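Local coordinates for negative regulator of ofd1 (Schizosaccharomyces pombe, PDB 3QTM), which directly inhibits Ofd1, probably preventing it from speeding degradation of the hypoxic transcription factor Sre1N, and is required for correct translation termination, at residues A52-I55 / L56-T59; Y13-E16 / D17-Q21; A40-S43 / L44-T48. One frame throughout, in Å; residues are numbered along the deposited sequence.

Interaction 1: A52-I55 / L56-T59; sequences ADRI and LRNT. With SO4 (sulfate ion), chain C.
R54, R57 and N58, from the last turn of helix 38-58, gather round one sulfate ion, probably taken up from the crystallisation liquor. R54 gives the shortest of the bonds: its NH1 lies 2.6 Å from sulfate O2, and O2 sits at the guanidinium edge, near its plane. The side chain runs out with CG anti to the backbone N (chi1 -169°) and then bends at CG-CD, which curls the guanidinium round the anion and also sets CD against O2.

R57 leaves the backbone differently. Its CG is anti to the carbonyl carbon (chi1 -77°), beside the backbone N, and the chain lies back along the preceding turn with one face of the guanidinium over R54 CA and the D53 carbonyl oxygen. From there it offers two donors to separate oxygens: NE to sulfate O1 at 3.2 Å, and NH2 to sulfate O4 at 3.0 Å. The first is nearly straight (168°), the second more bent. R57 NH2 also lies over a face of the R54 guanidinium, 3.8 Å from R54 NH1, the anion being shared between the two. N58 runs alongside R54, and its ND2 adds a weak bond to sulfate O1.

On the other flank, L56 packs on F69 and Y73 of helix 67-82, while I55 meets F69 and N18. Backbone bonds from L56 N to A52 O and from R57 N to D53 O keep the helix regular, but T59 N reaches I55 O only weakly as the chain leaves helical geometry. Three bonds from two arginines and a weak one from N58 hold the sulfate, whose charge probably offsets the repulsion between the guanidinium groups, consistent with a positively charged patch at this helix end that can hold an anion.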
ATOM      1  N   ALA A  52     -10.477 -18.186 -16.990  1.00 22.67           N
ATOM      2  CA  ALA A  52     -11.078 -16.958 -17.500  1.00 21.75           C
ATOM      3  C   ALA A  52     -11.283 -17.062 -19.001  1.00 22.56           C
ATOM      4  O   ALA A  52     -12.335 -16.674 -19.529  1.00 21.59           O
ATOM      5  CB  ALA A  52     -10.210 -15.733 -17.150  1.00 21.35           C
ATOM      6  N   ASP A  53     -10.274 -17.591 -19.688  1.00 20.01           N
ATOM      7  CA  ASP A  53     -10.356 -17.791 -21.130  1.00 22.77           C
ATOM      8  C   ASP A  53     -11.491 -18.753 -21.471  1.00 26.00           C
ATOM      9  O   ASP A  53     -12.216 -18.556 -22.450  1.00 22.41           O
ATOM     10  CB  ASP A  53      -9.030 -18.315 -21.701  1.00 24.10           C
ATOM     11  CG  ASP A  53      -7.963 -17.219 -21.815  1.00 30.12           C
ATOM     12  OD1 ASP A  53      -8.330 -16.020 -21.786  1.00 27.18           O
ATOM     13  OD2 ASP A  53      -6.760 -17.557 -21.926  1.00 32.81           O
ATOM     14  N   ARG A  54     -11.645 -19.795 -20.660  1.00 22.29           N
ATOM     15  CA  ARG A  54     -12.695 -20.776 -20.900  1.00 27.38           C
ATOM     16  C   ARG A  54     -14.056 -20.100 -20.750  1.00 25.85           C
ATOM     17  O   ARG A  54     -14.973 -20.348 -21.535  1.00 26.61           O
ATOM     18  CB  ARG A  54     -12.583 -21.969 -19.943  1.00 24.12           C
ATOM     19  CG  ARG A  54     -13.501 -23.150 -20.317  1.00 35.36           C
ATOM     20  CD  ARG A  54     -13.306 -24.360 -19.389  1.00 33.63           C
ATOM     21  NE  ARG A  54     -11.888 -24.655 -19.178  1.00 36.87           N
ATOM     22  CZ  ARG A  54     -11.174 -25.498 -19.917  1.00 43.26           C
ATOM     23  NH1 ARG A  54     -11.742 -26.153 -20.922  1.00 47.19           N
ATOM     24  NH2 ARG A  54      -9.885 -25.687 -19.652  1.00 44.10           N
ATOM     25  N   ILE A  55     -14.182 -19.242 -19.745  1.00 21.72           N
ATOM     26  CA  ILE A  55     -15.441 -18.534 -19.534  1.00 21.25           C
ATOM     27  C   ILE A  55     -15.752 -17.634 -20.730  1.00 26.66           C
ATOM     28  O   ILE A  55     -16.894 -17.569 -21.183  1.00 24.95           O
ATOM     29  CB  ILE A  55     -15.427 -17.738 -18.226  1.00 24.74           C
ATOM     30  CG1 ILE A  55     -15.442 -18.702 -17.035  1.00 26.64           C
ATOM     31  CG2 ILE A  55     -16.609 -16.792 -18.159  1.00 21.98           C
ATOM     32  CD1 ILE A  55     -15.201 -18.027 -15.699  1.00 26.61           C
ATOM     33  N   LEU A  56     -14.734 -16.966 -21.267  1.00 26.19           N
ATOM     34  CA  LEU A  56     -14.936 -16.138 -22.455  1.00 26.63           C
ATOM     35  C   LEU A  56     -15.384 -16.966 -23.664  1.00 29.66           C
ATOM     36  O   LEU A  56     -16.183 -16.506 -24.466  1.00 31.90           O
ATOM     37  CB  LEU A  56     -13.680 -15.329 -22.788  1.00 26.70           C
ATOM     38  CG  LEU A  56     -13.501 -14.103 -21.888  1.00 26.86           C
ATOM     39  CD1 LEU A  56     -12.039 -13.630 -21.859  1.00 23.23           C
ATOM     40  CD2 LEU A  56     -14.437 -12.988 -22.343  1.00 25.06           C
ATOM     41  N   ARG A  57     -14.869 -18.185 -23.789  1.00 28.88           N
ATOM     42  CA  ARG A  57     -15.215 -19.054 -24.907  1.00 31.66           C
ATOM     43  C   ARG A  57     -16.655 -19.560 -24.826  1.00 29.88           C
ATOM     44  O   ARG A  57     -17.311 -19.724 -25.843  1.00 31.35           O
ATOM     45  CB  ARG A  57     -14.275 -20.261 -24.970  1.00 29.17           C
ATOM     46  CG  ARG A  57     -12.906 -19.956 -25.542  1.00 33.35           C
ATOM     47  CD  ARG A  57     -12.196 -21.239 -25.985  1.00 33.43           C
ATOM     48  NE  ARG A  57     -12.037 -22.180 -24.887  1.00 32.18           N
ATOM     49  CZ  ARG A  57     -11.032 -22.153 -24.014  1.00 33.07           C
ATOM     50  NH1 ARG A  57     -10.088 -21.223 -24.104  1.00 29.40           N
ATOM     51  NH2 ARG A  57     -10.974 -23.059 -23.044  1.00 34.36           N
ATOM     52  N   ASN A  58     -17.136 -19.803 -23.614  1.00 29.93           N
ATOM     53  CA  ASN A  58     -18.409 -20.489 -23.421  1.00 28.90           C
ATOM     54  C   ASN A  58     -19.609 -19.605 -23.080  1.00 30.35           C
ATOM     55  O   ASN A  58     -20.731 -20.083 -23.082  1.00 33.51           O
ATOM     56  CB  ASN A  58     -18.272 -21.550 -22.332  1.00 27.75           C
ATOM     57  CG  ASN A  58     -17.254 -22.621 -22.680  1.00 36.67           C
ATOM     58  OD1 ASN A  58     -16.611 -23.176 -21.797  1.00 43.61           O
ATOM     59  ND2 ASN A  58     -17.109 -22.917 -23.962  1.00 37.71           N
ATOM     60  N   THR A  59     -19.391 -18.336 -22.765  1.00 27.86           N
ATOM     61  CA  THR A  59     -20.511 -17.486 -22.374  1.00 32.45           C
ATOM     62  C   THR A  59     -21.356 -17.140 -23.602  1.00 36.22           C
ATOM     63  O   THR A  59     -20.830 -17.011 -24.706  1.00 35.01           O
ATOM     64  CB  THR A  59     -20.035 -16.197 -21.663  1.00 33.70           C
ATOM     65  OG1 THR A  59     -21.170 -15.407 -21.279  1.00 34.31           O
ATOM     66  CG2 THR A  59     -19.162 -15.377 -22.588  1.00 30.93           C
TER
HETATM   67  S   SO4 C   2     -13.636 -25.730 -23.564  1.00 71.88           S
HETATM   68  O1  SO4 C   2     -14.125 -24.461 -24.117  1.00 53.29           O
HETATM   69  O2  SO4 C   2     -14.054 -25.862 -22.167  1.00 61.23           O
HETATM   70  O3  SO4 C   2     -14.208 -26.849 -24.314  1.00 76.88           O
HETATM   71  O4  SO4 C   2     -12.175 -25.784 -23.658  1.00 60.01           O

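Interaction 2: Y13-E16 / D17-Q21; sequences YTEE and DNISQ
Y13 and T14 run in extended form into helix 15-34, whose first turn brings D17 back to T14 and sets D17 CB over a face of the Y13 ring. The start is closed by a capping box between T14, the N-cap residue, and D17. The backbone repeat begins at once: N18 N donates to T14 O at 2.9 Å in an almost straight bond, and I19 N to E15 O and S20 N to E16 O continue it.

Both halves of the box are present. T14 OG1 stands between its own backbone N and carbonyl carbon (chi1 66°), a rotation that turns the oxygen over the first turn to accept from D17 N at 3.1 Å. In return, T14 N donates to D17 OD2 at 2.9 Å, on the anti side of the carboxylate and tilted out of its plane. A weak bond from T14 OG1 to the same OD2 adds to the grip on that oxygen.

E15 and I19 extend side by side on another flank, E15 CG lying 4.0 Å from I19 CD1, and the E15 carboxylate finds its polar partner in T59, just beyond helix 38-58. N18 packs against E51 and I55 of that helix, so the capped turn is also part of the interface within the helical pair. CG anti to the backbone N (chi1 -169°) carries the Y13 ring over D17, whose methylene makes a CH-pi contact: D17 CB lies 3.9 Å from the Y13 ring centroid, 26° off the ring normal, over the face and offset toward the rim.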
ATOM      1  N   TYR A  13     -24.973 -24.856 -12.167  1.00 46.66           N
ATOM      2  CA  TYR A  13     -23.751 -24.057 -12.020  1.00 45.95           C
ATOM      3  C   TYR A  13     -23.833 -22.854 -12.947  1.00 39.94           C
ATOM      4  O   TYR A  13     -23.666 -22.974 -14.160  1.00 42.13           O
ATOM      5  CB  TYR A  13     -22.523 -24.910 -12.348  1.00 39.27           C
ATOM      6  CG  TYR A  13     -21.163 -24.317 -12.006  1.00 37.54           C
ATOM      7  CD1 TYR A  13     -20.305 -23.894 -13.014  1.00 39.27           C
ATOM      8  CD2 TYR A  13     -20.712 -24.241 -10.684  1.00 38.65           C
ATOM      9  CE1 TYR A  13     -19.048 -23.381 -12.727  1.00 38.35           C
ATOM     10  CE2 TYR A  13     -19.441 -23.718 -10.381  1.00 38.57           C
ATOM     11  CZ  TYR A  13     -18.617 -23.292 -11.417  1.00 37.69           C
ATOM     12  OH  TYR A  13     -17.361 -22.779 -11.167  1.00 31.12           O
ATOM     13  N   THR A  14     -24.104 -21.696 -12.368  1.00 34.08           N
ATOM     14  CA  THR A  14     -24.377 -20.502 -13.154  1.00 35.31           C
ATOM     15  C   THR A  14     -23.106 -19.745 -13.536  1.00 33.30           C
ATOM     16  O   THR A  14     -22.017 -20.036 -13.037  1.00 28.24           O
ATOM     17  CB  THR A  14     -25.293 -19.561 -12.380  1.00 32.86           C
ATOM     18  OG1 THR A  14     -24.601 -19.085 -11.222  1.00 32.34           O
ATOM     19  CG2 THR A  14     -26.562 -20.311 -11.936  1.00 38.21           C
ATOM     20  N   GLU A  15     -23.251 -18.784 -14.439  1.00 30.77           N
ATOM     21  CA  GLU A  15     -22.137 -17.913 -14.800  1.00 33.89           C
ATOM     22  C   GLU A  15     -21.626 -17.200 -13.544  1.00 31.61           C
ATOM     23  O   GLU A  15     -20.426 -16.988 -13.371  1.00 26.79           O
ATOM     24  CB  GLU A  15     -22.578 -16.902 -15.862  1.00 33.06           C
ATOM     25  CG  GLU A  15     -21.479 -15.964 -16.330  1.00 33.55           C
ATOM     26  CD  GLU A  15     -21.884 -15.174 -17.568  1.00 38.98           C
ATOM     27  OE1 GLU A  15     -22.269 -13.984 -17.433  1.00 38.19           O
ATOM     28  OE2 GLU A  15     -21.833 -15.761 -18.674  1.00 42.31           O
ATOM     29  N   GLU A  16     -22.551 -16.850 -12.659  1.00 29.67           N
ATOM     30  CA  GLU A  16     -22.182 -16.212 -11.405  1.00 30.66           C
ATOM     31  C   GLU A  16     -21.309 -17.137 -10.559  1.00 28.09           C
ATOM     32  O   GLU A  16     -20.313 -16.690  -9.983  1.00 23.01           O
ATOM     33  CB  GLU A  16     -23.426 -15.789 -10.613  1.00 30.12           C
ATOM     34  CG  GLU A  16     -23.102 -15.027  -9.329  1.00 32.77           C
ATOM     35  CD  GLU A  16     -24.352 -14.513  -8.612  1.00 37.14           C
ATOM     36  OE1 GLU A  16     -25.333 -15.281  -8.501  1.00 44.98           O
ATOM     37  OE2 GLU A  16     -24.356 -13.343  -8.168  1.00 36.55           O
ATOM     38  N   ASP A  17     -21.697 -18.413 -10.472  1.00 28.69           N
ATOM     39  CA  ASP A  17     -20.892 -19.422  -9.768  1.00 29.26           C
ATOM     40  C   ASP A  17     -19.490 -19.544 -10.364  1.00 23.85           C
ATOM     41  O   ASP A  17     -18.511 -19.523  -9.640  1.00 25.43           O
ATOM     42  CB  ASP A  17     -21.572 -20.794  -9.813  1.00 29.98           C
ATOM     43  CG  ASP A  17     -22.869 -20.827  -9.018  1.00 38.02           C
ATOM     44  OD1 ASP A  17     -22.935 -20.159  -7.959  1.00 36.62           O
ATOM     45  OD2 ASP A  17     -23.822 -21.516  -9.453  1.00 40.08           O
ATOM     46  N   ASN A  18     -19.427 -19.708 -11.681  1.00 24.12           N
ATOM     47  CA  ASN A  18     -18.181 -19.706 -12.438  1.00 27.25           C
ATOM     48  C   ASN A  18     -17.244 -18.563 -12.061  1.00 27.26           C
ATOM     49  O   ASN A  18     -16.039 -18.755 -11.890  1.00 25.35           O
ATOM     50  CB  ASN A  18     -18.504 -19.545 -13.912  1.00 27.21           C
ATOM     51  CG  ASN A  18     -18.351 -20.817 -14.685  1.00 38.17           C
ATOM     52  OD1 ASN A  18     -17.261 -21.133 -15.173  1.00 35.06           O
ATOM     53  ND2 ASN A  18     -19.451 -21.549 -14.841  1.00 41.00           N
ATOM     54  N   ILE A  19     -17.795 -17.358 -11.965  1.00 21.54           N
ATOM     55  CA  ILE A  19     -16.967 -16.199 -11.685  0.65 25.40           C
ATOM     56  C   ILE A  19     -16.502 -16.273 -10.240  1.00 26.81           C
ATOM     57  O   ILE A  19     -15.351 -15.968  -9.936  1.00 22.97           O
ATOM     58  CB  ILE A  19     -17.709 -14.879 -12.004  0.65 24.60           C
ATOM     59  CG1 ILE A  19     -17.912 -14.770 -13.516  0.65 23.30           C
ATOM     60  CG2 ILE A  19     -16.949 -13.671 -11.458  0.65 23.30           C
ATOM     61  CD1 ILE A  19     -19.045 -13.848 -13.921  0.65 26.92           C
ATOM     62  N   SER A  20     -17.397 -16.718  -9.369  1.00 21.55           N
ATOM     63  CA  SER A  20     -17.051 -16.907  -7.981  1.00 24.10           C
ATOM     64  C   SER A  20     -15.923 -17.946  -7.844  1.00 26.47           C
ATOM     65  O   SER A  20     -15.036 -17.804  -7.002  1.00 23.27           O
ATOM     66  CB  SER A  20     -18.284 -17.340  -7.194  1.00 25.72           C
ATOM     67  OG  SER A  20     -17.939 -17.593  -5.856  1.00 35.06           O
ATOM     68  N   GLN A  21     -15.949 -18.987  -8.671  1.00 23.00           N
ATOM     69  CA  GLN A  21     -14.881 -19.984  -8.608  1.00 26.13           C
ATOM     70  C   GLN A  21     -13.575 -19.398  -9.160  1.00 26.79           C
ATOM     71  O   GLN A  21     -12.481 -19.719  -8.695  1.00 27.04           O
ATOM     72  CB  GLN A  21     -15.276 -21.268  -9.345  1.00 29.59           C
ATOM     73  CG  GLN A  21     -16.401 -22.059  -8.652  1.00 26.79           C
ATOM     74  CD  GLN A  21     -16.157 -22.262  -7.146  1.00 38.06           C
ATOM     75  OE1 GLN A  21     -15.052 -22.609  -6.714  1.00 36.60           O
ATOM     76  NE2 GLN A  21     -17.197 -22.042  -6.347  1.00 39.94           N
TER

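Interaction 3: A40-S43 / L44-T48; sequences ASVS and LVFGT
A40 opens this stretch of helix 38-58 by accepting through its carbonyl oxygen from L44 N at 3.0 Å, and the same oxygen lies beneath the L44 branch, 3.5 Å from L44 CG. L44 sets its CG anti to the carbonyl carbon (chi1 -66°), which tips the isobutyl group back over that turn, and L44 also touches S29 and K32 of helix 15-34.

S41 bonds to V45 through the backbone, V45 N to S41 O at 2.9 Å, and V45 CG2 rests against the same carbonyl oxygen. The S41 hydroxyl is engaged elsewhere, in a hydrogen bond with the carbonyl oxygen of S29, which ties helix 38-58 to helix 15-34.

V42 makes the main apolar side-chain contact. It lies alongside F46, pointing the same way, with V42 CG1 3.7 Å from F46 CD2 and nearly as close to CE2. Anti placement of V42 CG1 to the backbone N (chi1 163°) swings that branch towards the ring. Between their backbones, F46 N donates to V42 O with an N-H...O angle of 179°. A87 touches both side chains, and V80 of helix 67-82 also reaches F46.

S43 O accepts from G47 N at 2.9 Å, and the S43 hydroxyl is hydrogen-bonded to R90 and to the D39 carbonyl oxygen. At the next residue, L44 O takes two donors from T48, its backbone N and its hydroxyl, which arrive from opposite faces of the carbonyl plane; T48 OG1 is 2.7 Å from L44 O. Polar and apolar groups thus share the interfaces: the hydroxyls of S41, S43 and T48 are each hydrogen-bonded to a carbonyl, S43 also to R90, while V42, L44, V45 and F46 pack on neighbouring helices and loops of the helical-repeat array.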
ATOM      1  N   ALA A  40       3.473 -23.003  -6.400  1.00 28.22           N
ATOM      2  CA  ALA A  40       2.048 -23.304  -6.299  1.00 28.34           C
ATOM      3  C   ALA A  40       1.227 -22.073  -6.687  1.00 26.24           C
ATOM      4  O   ALA A  40       0.255 -22.185  -7.426  1.00 23.54           O
ATOM      5  CB  ALA A  40       1.692 -23.739  -4.894  1.00 27.59           C
ATOM      6  N   SER A  41       1.624 -20.908  -6.176  1.00 23.95           N
ATOM      7  CA  SER A  41       0.911 -19.667  -6.473  1.00 25.40           C
ATOM      8  C   SER A  41       0.874 -19.447  -7.977  1.00 22.26           C
ATOM      9  O   SER A  41      -0.173 -19.120  -8.543  1.00 21.58           O
ATOM     10  CB  SER A  41       1.555 -18.468  -5.753  1.00 25.09           C
ATOM     11  OG  SER A  41       0.749 -17.290  -5.873  1.00 21.02           O
ATOM     12  N   VAL A  42       2.014 -19.671  -8.624  1.00 20.41           N
ATOM     13  CA  VAL A  42       2.144 -19.462 -10.053  1.00 22.29           C
ATOM     14  C   VAL A  42       1.203 -20.391 -10.822  1.00 24.02           C
ATOM     15  O   VAL A  42       0.533 -19.965 -11.755  1.00 23.13           O
ATOM     16  CB  VAL A  42       3.598 -19.651 -10.522  1.00 21.86           C
ATOM     17  CG1 VAL A  42       3.656 -19.852 -12.034  1.00 21.01           C
ATOM     18  CG2 VAL A  42       4.462 -18.463 -10.087  1.00 24.14           C
ATOM     19  N   SER A  43       1.156 -21.657 -10.424  1.00 23.63           N
ATOM     20  CA  SER A  43       0.195 -22.611 -11.002  1.00 26.30           C
ATOM     21  C   SER A  43      -1.236 -22.110 -10.883  1.00 20.61           C
ATOM     22  O   SER A  43      -2.004 -22.147 -11.845  1.00 22.42           O
ATOM     23  CB  SER A  43       0.299 -23.978 -10.315  1.00 24.99           C
ATOM     24  OG  SER A  43       1.574 -24.560 -10.524  1.00 24.79           O
ATOM     25  N   LEU A  44      -1.604 -21.638  -9.697  1.00 21.73           N
ATOM     26  CA  LEU A  44      -2.969 -21.150  -9.491  1.00 20.90           C
ATOM     27  C   LEU A  44      -3.295 -19.907 -10.329  1.00 23.91           C
ATOM     28  O   LEU A  44      -4.422 -19.748 -10.801  1.00 24.43           O
ATOM     29  CB  LEU A  44      -3.231 -20.883  -8.008  1.00 21.00           C
ATOM     30  CG  LEU A  44      -3.205 -22.168  -7.161  1.00 26.57           C
ATOM     31  CD1 LEU A  44      -3.144 -21.899  -5.654  1.00 24.14           C
ATOM     32  CD2 LEU A  44      -4.409 -23.028  -7.495  1.00 28.98           C
ATOM     33  N   VAL A  45      -2.310 -19.027 -10.503  1.00 22.56           N
ATOM     34  CA  VAL A  45      -2.498 -17.804 -11.270  1.00 20.67           C
ATOM     35  C   VAL A  45      -2.717 -18.117 -12.746  1.00 18.36           C
ATOM     36  O   VAL A  45      -3.660 -17.625 -13.357  1.00 19.53           O
ATOM     37  CB  VAL A  45      -1.283 -16.850 -11.093  1.00 22.43           C
ATOM     38  CG1 VAL A  45      -1.228 -15.841 -12.209  1.00 18.56           C
ATOM     39  CG2 VAL A  45      -1.362 -16.172  -9.745  1.00 22.25           C
ATOM     40  N   PHE A  46      -1.848 -18.944 -13.319  1.00 18.78           N
ATOM     41  CA  PHE A  46      -2.018 -19.365 -14.700  1.00 19.61           C
ATOM     42  C   PHE A  46      -3.337 -20.138 -14.881  1.00 21.95           C
ATOM     43  O   PHE A  46      -3.968 -20.056 -15.930  1.00 19.42           O
ATOM     44  CB  PHE A  46      -0.837 -20.233 -15.142  1.00 24.94           C
ATOM     45  CG  PHE A  46       0.359 -19.446 -15.622  1.00 25.12           C
ATOM     46  CD1 PHE A  46       0.203 -18.416 -16.533  1.00 23.77           C
ATOM     47  CD2 PHE A  46       1.637 -19.765 -15.188  1.00 28.52           C
ATOM     48  CE1 PHE A  46       1.300 -17.691 -16.994  1.00 28.15           C
ATOM     49  CE2 PHE A  46       2.750 -19.055 -15.644  1.00 26.04           C
ATOM     50  CZ  PHE A  46       2.583 -18.013 -16.544  1.00 28.28           C
ATOM     51  N   GLY A  47      -3.731 -20.905 -13.864  1.00 19.87           N
ATOM     52  CA  GLY A  47      -4.980 -21.649 -13.895  1.00 22.69           C
ATOM     53  C   GLY A  47      -6.146 -20.675 -13.953  1.00 23.66           C
ATOM     54  O   GLY A  47      -7.093 -20.877 -14.714  1.00 21.43           O
ATOM     55  N   THR A  48      -6.058 -19.601 -13.168  1.00 18.56           N
ATOM     56  CA  THR A  48      -7.066 -18.540 -13.196  1.00 19.94           C
ATOM     57  C   THR A  48      -7.231 -17.967 -14.587  1.00 21.29           C
ATOM     58  O   THR A  48      -8.350 -17.782 -15.085  1.00 21.55           O
ATOM     59  CB  THR A  48      -6.680 -17.401 -12.244  1.00 21.15           C
ATOM     60  OG1 THR A  48      -6.400 -17.951 -10.957  1.00 19.69           O
ATOM     61  CG2 THR A  48      -7.817 -16.359 -12.129  1.00 17.15           C
TER

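All three contacts belong to the N-terminal helical pair, on the same side of the chain's centre. Interaction 2 starts helix 15-34, whereas interactions 3 and 1 lie in that order along helix 38-58, their centres about 17 Å apart. Interactions 1 and 2, with centres about 11 Å apart, touch directly: T59 OG1 is 2.7 Å from E15 OE2, a probable hydrogen bond, and I55 CG1 packs 3.6 Å from N18 OD1. The start of one helix is therefore fastened to the end of the next. Interactions 2 and 3 do not touch, their nearest atoms being about 7 Å apart. The sulfate belongs to interaction 1.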